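Local coordinates for protein transcriptional regulator, TetR family (Thermus thermophilus, PDB 3VPR) that probably represses transcription as a TetR-family helix-turn-helix regulator that binds DNA at cis-regulatory sites, at residues E48-K60 with S106-L118. Numbering follows the deposited sequence.
Sequences EEILYEISLLALK and SLSPENRLKTIAL
In the TetR-type all-helical fold, the helix that follows the helix-turn-helix unit runs on into the regulatory domain, and here its first half, 48-60, packs nearly parallel to the start of helix 109-135, the axes of the two segments 14° apart and 9.6 Å at closest approach. Glu-48 reaches across to the N-terminus of that second helix. With CG anti to the backbone N (chi1 -174°) and its chain bent at chi2, Glu-48 brings OE2 to 3.0 Å from Ser-108 N, the N-cap amide, which donates a hydrogen bond from above the carboxylate plane; Ser-108 OG adds a weak one. Asn-111 ND2 points at the same oxygen, its amide almost coplanar with the carboxylate, but the modelled 2.3 Å between Asn-111 ND2 and Glu-48 OE2 is too short to be exact, and the length of this hydrogen bond is doubtful. The helix N-terminus would probably stabilise the negative charge.

That amide also stacks on the Tyr-52 ring, planes 12° apart, with Asn-111 OD1 3.3 Å above the ring centre. Leu-107 CD2 packs at the ring's edge, while Lys-114 CD passes 3.3 Å from Tyr-52 OH. An alanine at Tyr-52 would remove this platform and is likely to leave the Asn-111 amide freer to turn away from Glu-48. Farther along, Thr-115 fits as a knob among Tyr-52, Ser-55, Leu-56 and Leu-59, and Leu-118 CD1 lies 3.9 Å from Leu-56 CD1.

Helix 94-103 meets helix 47-70 through Thr-99 on Leu-51 and Met-100 on Leu-59, and helix 4-19 packs against Ile-50 and Ile-54. Ser-106 OG, just before helix 109-135, hydrogen-bonds Glu-22, tying this corner to the DNA-binding domain.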
ATOM      1  N   GLU A  48     -15.014 -11.232  15.355  1.00 34.89           N
ATOM      2  CA  GLU A  48     -13.695 -11.537  14.815  1.00 37.58           C
ATOM      3  C   GLU A  48     -13.771 -12.652  13.773  1.00 30.67           C
ATOM      4  O   GLU A  48     -13.041 -12.635  12.788  1.00 29.40           O
ATOM      5  CB  GLU A  48     -12.752 -11.915  15.978  1.00 44.15           C
ATOM      6  CG  GLU A  48     -11.283 -12.136  15.614  1.00 41.23           C
ATOM      7  CD  GLU A  48     -11.020 -13.513  15.040  1.00 49.24           C
ATOM      8  OE1 GLU A  48     -11.845 -14.422  15.284  1.00 45.83           O
ATOM      9  OE2 GLU A  48      -9.987 -13.689  14.359  1.00 43.19           O
ATOM     10  N   GLU A  49     -14.662 -13.614  13.991  1.00 29.05           N
ATOM     11  CA  GLU A  49     -14.822 -14.713  13.048  1.00 35.06           C
ATOM     12  C   GLU A  49     -15.407 -14.197  11.739  1.00 32.80           C
ATOM     13  O   GLU A  49     -15.096 -14.741  10.678  1.00 38.45           O
ATOM     14  CB  GLU A  49     -15.724 -15.806  13.630  1.00 35.28           C
ATOM     15  CG  GLU A  49     -16.114 -16.911  12.645  1.00 32.49           C
ATOM     16  CD  GLU A  49     -14.955 -17.802  12.260  1.00 28.59           C
ATOM     17  OE1 GLU A  49     -13.993 -17.896  13.045  1.00 40.38           O
ATOM     18  OE2 GLU A  49     -15.014 -18.434  11.185  1.00 34.70           O
ATOM     19  N   ILE A  50     -16.231 -13.148  11.810  1.00 29.63           N
ATOM     20  CA  ILE A  50     -16.843 -12.561  10.605  1.00 29.05           C
ATOM     21  C   ILE A  50     -15.740 -11.889   9.787  1.00 35.48           C
ATOM     22  O   ILE A  50     -15.647 -12.077   8.567  1.00 33.77           O
ATOM     23  CB  ILE A  50     -17.939 -11.507  10.967  1.00 33.16           C
ATOM     24  CG1 ILE A  50     -19.096 -12.199  11.694  1.00 29.88           C
ATOM     25  CG2 ILE A  50     -18.451 -10.804   9.699  1.00 21.82           C
ATOM     26  CD1 ILE A  50     -20.265 -11.277  12.045  1.00 34.57           C
ATOM     27  N   LEU A  51     -14.899 -11.119  10.473  1.00 26.47           N
ATOM     28  CA  LEU A  51     -13.770 -10.453   9.837  1.00 34.05           C
ATOM     29  C   LEU A  51     -12.834 -11.514   9.255  1.00 31.14           C
ATOM     30  O   LEU A  51     -12.282 -11.360   8.174  1.00 35.80           O
ATOM     31  CB  LEU A  51     -12.994  -9.621  10.866  1.00 30.11           C
ATOM     32  CG  LEU A  51     -11.630  -9.132  10.363  1.00 32.48           C
ATOM     33  CD1 LEU A  51     -11.838  -8.246   9.143  1.00 43.03           C
ATOM     34  CD2 LEU A  51     -10.896  -8.370  11.456  1.00 41.81           C
ATOM     35  N   TYR A  52     -12.646 -12.591  10.003  1.00 38.34           N
ATOM     36  CA  TYR A  52     -11.781 -13.674   9.560  1.00 40.40           C
ATOM     37  C   TYR A  52     -12.309 -14.317   8.267  1.00 37.41           C
ATOM     38  O   TYR A  52     -11.558 -14.488   7.313  1.00 44.50           O
ATOM     39  CB  TYR A  52     -11.656 -14.720  10.678  1.00 32.12           C
ATOM     40  CG  TYR A  52     -11.021 -16.012  10.247  1.00 34.62           C
ATOM     41  CD1 TYR A  52      -9.708 -16.046   9.763  1.00 33.11           C
ATOM     42  CD2 TYR A  52     -11.741 -17.201  10.293  1.00 36.12           C
ATOM     43  CE1 TYR A  52      -9.138 -17.229   9.332  1.00 32.27           C
ATOM     44  CE2 TYR A  52     -11.184 -18.389   9.868  1.00 33.33           C
ATOM     45  CZ  TYR A  52      -9.885 -18.403   9.386  1.00 41.25           C
ATOM     46  OH  TYR A  52      -9.348 -19.590   8.943  1.00 48.10           O
ATOM     47  N   GLU A  53     -13.597 -14.650   8.232  1.00 32.88           N
ATOM     48  CA  GLU A  53     -14.185 -15.275   7.044  1.00 38.56           C
ATOM     49  C   GLU A  53     -14.219 -14.344   5.831  1.00 37.13           C
ATOM     50  O   GLU A  53     -14.046 -14.784   4.695  1.00 27.89           O
ATOM     51  CB  GLU A  53     -15.574 -15.834   7.371  1.00 32.63           C
ATOM     52  CG  GLU A  53     -15.462 -17.182   8.071  1.00 33.65           C
ATOM     53  CD  GLU A  53     -16.786 -17.807   8.420  1.00 33.00           C
ATOM     54  OE1 GLU A  53     -17.665 -17.898   7.536  1.00 41.19           O
ATOM     55  OE2 GLU A  53     -16.937 -18.225   9.587  1.00 32.79           O
ATOM     56  N   ILE A  54     -14.419 -13.053   6.070  1.00 23.63           N
ATOM     57  CA  ILE A  54     -14.384 -12.100   4.977  1.00 29.80           C
ATOM     58  C   ILE A  54     -12.959 -12.108   4.388  1.00 37.06           C
ATOM     59  O   ILE A  54     -12.773 -12.148   3.171  1.00 32.78           O
ATOM     60  CB  ILE A  54     -14.735 -10.686   5.473  1.00 32.51           C
ATOM     61  CG1 ILE A  54     -16.250 -10.583   5.690  1.00 37.22           C
ATOM     62  CG2 ILE A  54     -14.239  -9.636   4.480  1.00 33.95           C
ATOM     63  CD1 ILE A  54     -16.704  -9.283   6.320  1.00 32.11           C
ATOM     64  N   SER A  55     -11.953 -12.080   5.256  1.00 34.37           N
ATOM     65  CA  SER A  55     -10.558 -12.085   4.803  1.00 34.11           C
ATOM     66  C   SER A  55     -10.250 -13.356   4.015  1.00 35.56           C
ATOM     67  O   SER A  55      -9.676 -13.300   2.931  1.00 37.58           O
ATOM     68  CB  SER A  55      -9.619 -11.977   6.003  1.00 29.60           C
ATOM     69  OG  SER A  55      -9.834 -10.751   6.680  1.00 36.97           O
ATOM     70  N   LEU A  56     -10.643 -14.497   4.565  1.00 30.43           N
ATOM     71  CA  LEU A  56     -10.441 -15.787   3.905  1.00 36.66           C
ATOM     72  C   LEU A  56     -11.069 -15.764   2.506  1.00 36.76           C
ATOM     73  O   LEU A  56     -10.405 -16.065   1.517  1.00 40.71           O
ATOM     74  CB  LEU A  56     -11.084 -16.892   4.747  1.00 47.10           C
ATOM     75  CG  LEU A  56     -10.272 -18.144   5.083  1.00 58.32           C
ATOM     76  CD1 LEU A  56      -8.912 -17.752   5.655  1.00 50.55           C
ATOM     77  CD2 LEU A  56     -11.063 -18.982   6.086  1.00 56.92           C
ATOM     78  N   LEU A  57     -12.345 -15.393   2.426  1.00 42.25           N
ATOM     79  CA  LEU A  57     -13.061 -15.315   1.145  1.00 45.99           C
ATOM     80  C   LEU A  57     -12.296 -14.490   0.107  1.00 44.80           C
ATOM     81  O   LEU A  57     -12.189 -14.870  -1.059  1.00 45.28           O
ATOM     82  CB  LEU A  57     -14.452 -14.710   1.359  1.00 40.22           C
ATOM     83  CG  LEU A  57     -15.404 -14.574   0.164  1.00 66.03           C
ATOM     84  CD1 LEU A  57     -16.840 -14.610   0.671  1.00 55.42           C
ATOM     85  CD2 LEU A  57     -15.127 -13.277  -0.616  1.00 66.93           C
ATOM     86  N   ALA A  58     -11.766 -13.353   0.530  1.00 43.35           N
ATOM     87  CA  ALA A  58     -11.014 -12.509  -0.380  1.00 40.89           C
ATOM     88  C   ALA A  58      -9.684 -13.144  -0.770  1.00 33.48           C
ATOM     89  O   ALA A  58      -9.344 -13.172  -1.949  1.00 37.63           O
ATOM     90  CB  ALA A  58     -10.777 -11.136   0.253  1.00 38.02           C
ATOM     91  N   LEU A  59      -8.943 -13.655   0.216  1.00 37.01           N
ATOM     92  CA  LEU A  59      -7.638 -14.270  -0.030  1.00 28.81           C
ATOM     93  C   LEU A  59      -7.687 -15.594  -0.776  1.00 36.71           C
ATOM     94  O   LEU A  59      -6.813 -15.860  -1.601  1.00 36.28           O
ATOM     95  CB  LEU A  59      -6.871 -14.438   1.291  1.00 32.53           C
ATOM     96  CG  LEU A  59      -6.449 -13.099   1.913  1.00 49.16           C
ATOM     97  CD1 LEU A  59      -5.937 -13.298   3.331  1.00 42.32           C
ATOM     98  CD2 LEU A  59      -5.389 -12.456   1.042  1.00 45.84           C
ATOM     99  N   LYS A  60      -8.695 -16.422  -0.497  1.00 40.82           N
ATOM    100  CA  LYS A  60      -8.822 -17.708  -1.187  1.00 39.80           C
ATOM    101  C   LYS A  60      -9.158 -17.456  -2.646  1.00 40.60           C
ATOM    102  O   LYS A  60      -8.619 -18.107  -3.537  1.00 39.95           O
ATOM    103  CB  LYS A  60      -9.912 -18.577  -0.551  1.00 37.11           C
ATOM    104  CG  LYS A  60      -9.459 -19.298   0.716  1.00 47.56           C
ATOM    105  CD  LYS A  60     -10.559 -20.207   1.276  1.00 48.35           C
ATOM    106  CE  LYS A  60     -10.054 -21.048   2.444  1.00 53.03           C
ATOM    107  NZ  LYS A  60     -11.144 -21.852   3.068  1.00 57.86           N
ATOM    108  N   SER A 106      -6.620  -6.989  13.980  1.00 53.93           N
ATOM    109  CA  SER A 106      -7.757  -7.410  14.785  1.00 50.67           C
ATOM    110  C   SER A 106      -7.988  -8.913  14.872  1.00 43.80           C
ATOM    111  O   SER A 106      -8.679  -9.376  15.775  1.00 44.46           O
ATOM    112  CB  SER A 106      -9.034  -6.722  14.277  1.00 63.70           C
ATOM    113  OG  SER A 106      -8.968  -5.318  14.463  1.00 64.38           O
ATOM    114  N   LEU A 107      -7.430  -9.680  13.943  1.00 30.48           N
ATOM    115  CA  LEU A 107      -7.619 -11.129  13.978  1.00 41.71           C
ATOM    116  C   LEU A 107      -6.888 -11.787  15.141  1.00 46.76           C
ATOM    117  O   LEU A 107      -5.915 -11.237  15.663  1.00 44.70           O
ATOM    118  CB  LEU A 107      -7.123 -11.763  12.683  1.00 38.64           C
ATOM    119  CG  LEU A 107      -7.875 -11.418  11.399  1.00 42.19           C
ATOM    120  CD1 LEU A 107      -7.145 -12.040  10.229  1.00 30.52           C
ATOM    121  CD2 LEU A 107      -9.310 -11.922  11.476  1.00 35.93           C
ATOM    122  N   SER A 108      -7.358 -12.966  15.544  1.00 43.76           N
ATOM    123  CA  SER A 108      -6.698 -13.709  16.606  1.00 45.23           C
ATOM    124  C   SER A 108      -5.455 -14.274  15.922  1.00 42.48           C
ATOM    125  O   SER A 108      -5.445 -14.438  14.705  1.00 39.67           O
ATOM    126  CB  SER A 108      -7.591 -14.843  17.116  1.00 43.30           C
ATOM    127  OG  SER A 108      -7.976 -15.707  16.059  1.00 58.34           O
ATOM    128  N   PRO A 109      -4.390 -14.567  16.689  1.00 46.35           N
ATOM    129  CA  PRO A 109      -3.156 -15.108  16.104  1.00 41.22           C
ATOM    130  C   PRO A 109      -3.351 -16.265  15.122  1.00 34.27           C
ATOM    131  O   PRO A 109      -2.824 -16.239  14.012  1.00 31.02           O
ATOM    132  CB  PRO A 109      -2.335 -15.507  17.331  1.00 37.34           C
ATOM    133  CG  PRO A 109      -2.738 -14.487  18.338  1.00 40.42           C
ATOM    134  CD  PRO A 109      -4.253 -14.409  18.149  1.00 38.76           C
ATOM    135  N   GLU A 110      -4.110 -17.281  15.507  1.00 33.50           N
ATOM    136  CA  GLU A 110      -4.286 -18.400  14.590  1.00 43.83           C
ATOM    137  C   GLU A 110      -5.042 -18.015  13.321  1.00 47.50           C
ATOM    138  O   GLU A 110      -4.766 -18.559  12.248  1.00 37.98           O
ATOM    139  CB  GLU A 110      -4.970 -19.588  15.278  1.00 49.31           C
ATOM    140  CG  GLU A 110      -5.239 -20.759  14.325  1.00 57.79           C
ATOM    141  CD  GLU A 110      -5.365 -22.103  15.031  1.00 66.51           C
ATOM    142  OE1 GLU A 110      -6.116 -22.200  16.031  1.00 63.46           O
ATOM    143  OE2 GLU A 110      -4.717 -23.072  14.573  1.00 65.13           O
ATOM    144  N   ASN A 111      -5.992 -17.083  13.423  1.00 43.40           N
ATOM    145  CA  ASN A 111      -6.719 -16.676  12.221  1.00 44.21           C
ATOM    146  C   ASN A 111      -5.774 -15.896  11.334  1.00 33.61           C
ATOM    147  O   ASN A 111      -5.724 -16.118  10.133  1.00 39.77           O
ATOM    148  CB  ASN A 111      -7.930 -15.803  12.551  1.00 37.89           C
ATOM    149  CG  ASN A 111      -9.098 -16.607  13.072  1.00 43.49           C
ATOM    150  OD1 ASN A 111      -9.207 -17.807  12.821  1.00 45.85           O
ATOM    151  ND2 ASN A 111      -9.991 -15.946  13.787  1.00 40.93           N
ATOM    152  N   ARG A 112      -5.008 -14.995  11.942  1.00 34.81           N
ATOM    153  CA  ARG A 112      -4.064 -14.178  11.192  1.00 28.96           C
ATOM    154  C   ARG A 112      -3.105 -15.106  10.472  1.00 39.59           C
ATOM    155  O   ARG A 112      -2.604 -14.784   9.403  1.00 41.07           O
ATOM    156  CB  ARG A 112      -3.267 -13.271  12.134  1.00 31.74           C
ATOM    157  CG  ARG A 112      -2.557 -12.116  11.447  1.00 42.91           C
ATOM    158  CD  ARG A 112      -1.397 -11.620  12.284  1.00 50.04           C
ATOM    159  NE  ARG A 112      -1.715 -11.658  13.706  1.00 61.15           N
ATOM    160  CZ  ARG A 112      -2.508 -10.790  14.314  1.00 56.17           C
ATOM    161  NH1 ARG A 112      -3.059  -9.807  13.620  1.00 71.55           N
ATOM    162  NH2 ARG A 112      -2.762 -10.914  15.608  1.00 59.03           N
ATOM    163  N   LEU A 113      -2.861 -16.264  11.082  1.00 42.30           N
ATOM    164  CA  LEU A 113      -1.948 -17.265  10.545  1.00 41.82           C
ATOM    165  C   LEU A 113      -2.415 -17.866   9.241  1.00 33.86           C
ATOM    166  O   LEU A 113      -1.657 -17.911   8.278  1.00 38.77           O
ATOM    167  CB  LEU A 113      -1.729 -18.390  11.570  1.00 44.01           C
ATOM    168  CG  LEU A 113      -0.752 -19.518  11.227  1.00 45.59           C
ATOM    169  CD1 LEU A 113      -0.499 -20.363  12.478  1.00 45.88           C
ATOM    170  CD2 LEU A 113      -1.308 -20.385  10.114  1.00 48.00           C
ATOM    171  N   LYS A 114      -3.649 -18.357   9.208  1.00 37.02           N
ATOM    172  CA  LYS A 114      -4.162 -18.965   7.990  1.00 40.92           C
ATOM    173  C   LYS A 114      -4.333 -17.909   6.904  1.00 43.03           C
ATOM    174  O   LYS A 114      -4.267 -18.215   5.714  1.00 44.85           O
ATOM    175  CB  LYS A 114      -5.494 -19.676   8.253  1.00 47.62           C
ATOM    176  CG  LYS A 114      -5.415 -20.743   9.334  1.00 58.67           C
ATOM    177  CD  LYS A 114      -6.715 -21.521   9.458  1.00 62.17           C
ATOM    178  CE  LYS A 114      -6.673 -22.803   8.647  1.00 77.09           C
ATOM    179  NZ  LYS A 114      -5.654 -23.754   9.189  1.00 75.38           N
ATOM    180  N   THR A 115      -4.541 -16.666   7.328  1.00 33.81           N
ATOM    181  CA  THR A 115      -4.714 -15.557   6.411  1.00 31.31           C
ATOM    182  C   THR A 115      -3.390 -15.151   5.760  1.00 40.46           C
ATOM    183  O   THR A 115      -3.296 -15.055   4.538  1.00 35.94           O
ATOM    184  CB  THR A 115      -5.309 -14.365   7.158  1.00 38.15           C
ATOM    185  OG1 THR A 115      -6.717 -14.579   7.338  1.00 43.36           O
ATOM    186  CG2 THR A 115      -5.069 -13.085   6.403  1.00 51.78           C
ATOM    187  N   ILE A 116      -2.368 -14.921   6.581  1.00 38.84           N
ATOM    188  CA  ILE A 116      -1.055 -14.524   6.081  1.00 39.72           C
ATOM    189  C   ILE A 116      -0.478 -15.663   5.252  1.00 40.37           C
ATOM    190  O   ILE A 116       0.230 -15.435   4.277  1.00 45.54           O
ATOM    191  CB  ILE A 116      -0.081 -14.187   7.244  1.00 44.45           C
ATOM    192  CG1 ILE A 116      -0.636 -13.036   8.082  1.00 48.50           C
ATOM    193  CG2 ILE A 116       1.288 -13.811   6.691  1.00 48.97           C
ATOM    194  CD1 ILE A 116      -0.885 -11.755   7.301  1.00 52.25           C
ATOM    195  N   ALA A 117      -0.796 -16.894   5.636  1.00 41.92           N
ATOM    196  CA  ALA A 117      -0.314 -18.055   4.898  1.00 45.49           C
ATOM    197  C   ALA A 117      -0.903 -18.034   3.481  1.00 44.01           C
ATOM    198  O   ALA A 117      -0.275 -18.507   2.539  1.00 41.56           O
ATOM    199  CB  ALA A 117      -0.701 -19.348   5.624  1.00 37.23           C
ATOM    200  N   LEU A 118      -2.110 -17.492   3.329  1.00 43.87           N
ATOM    201  CA  LEU A 118      -2.729 -17.403   2.002  1.00 45.06           C
ATOM    202  C   LEU A 118      -2.074 -16.264   1.205  1.00 42.34           C
ATOM    203  O   LEU A 118      -1.861 -16.375  -0.005  1.00 36.53           O
ATOM    204  CB  LEU A 118      -4.238 -17.172   2.118  1.00 41.08           C
ATOM    205  CG  LEU A 118      -5.060 -18.442   2.398  1.00 49.82           C
ATOM    206  CD1 LEU A 118      -6.517 -18.062   2.628  1.00 49.10           C
ATOM    207  CD2 LEU A 118      -4.946 -19.418   1.225  1.00 37.13           C
TER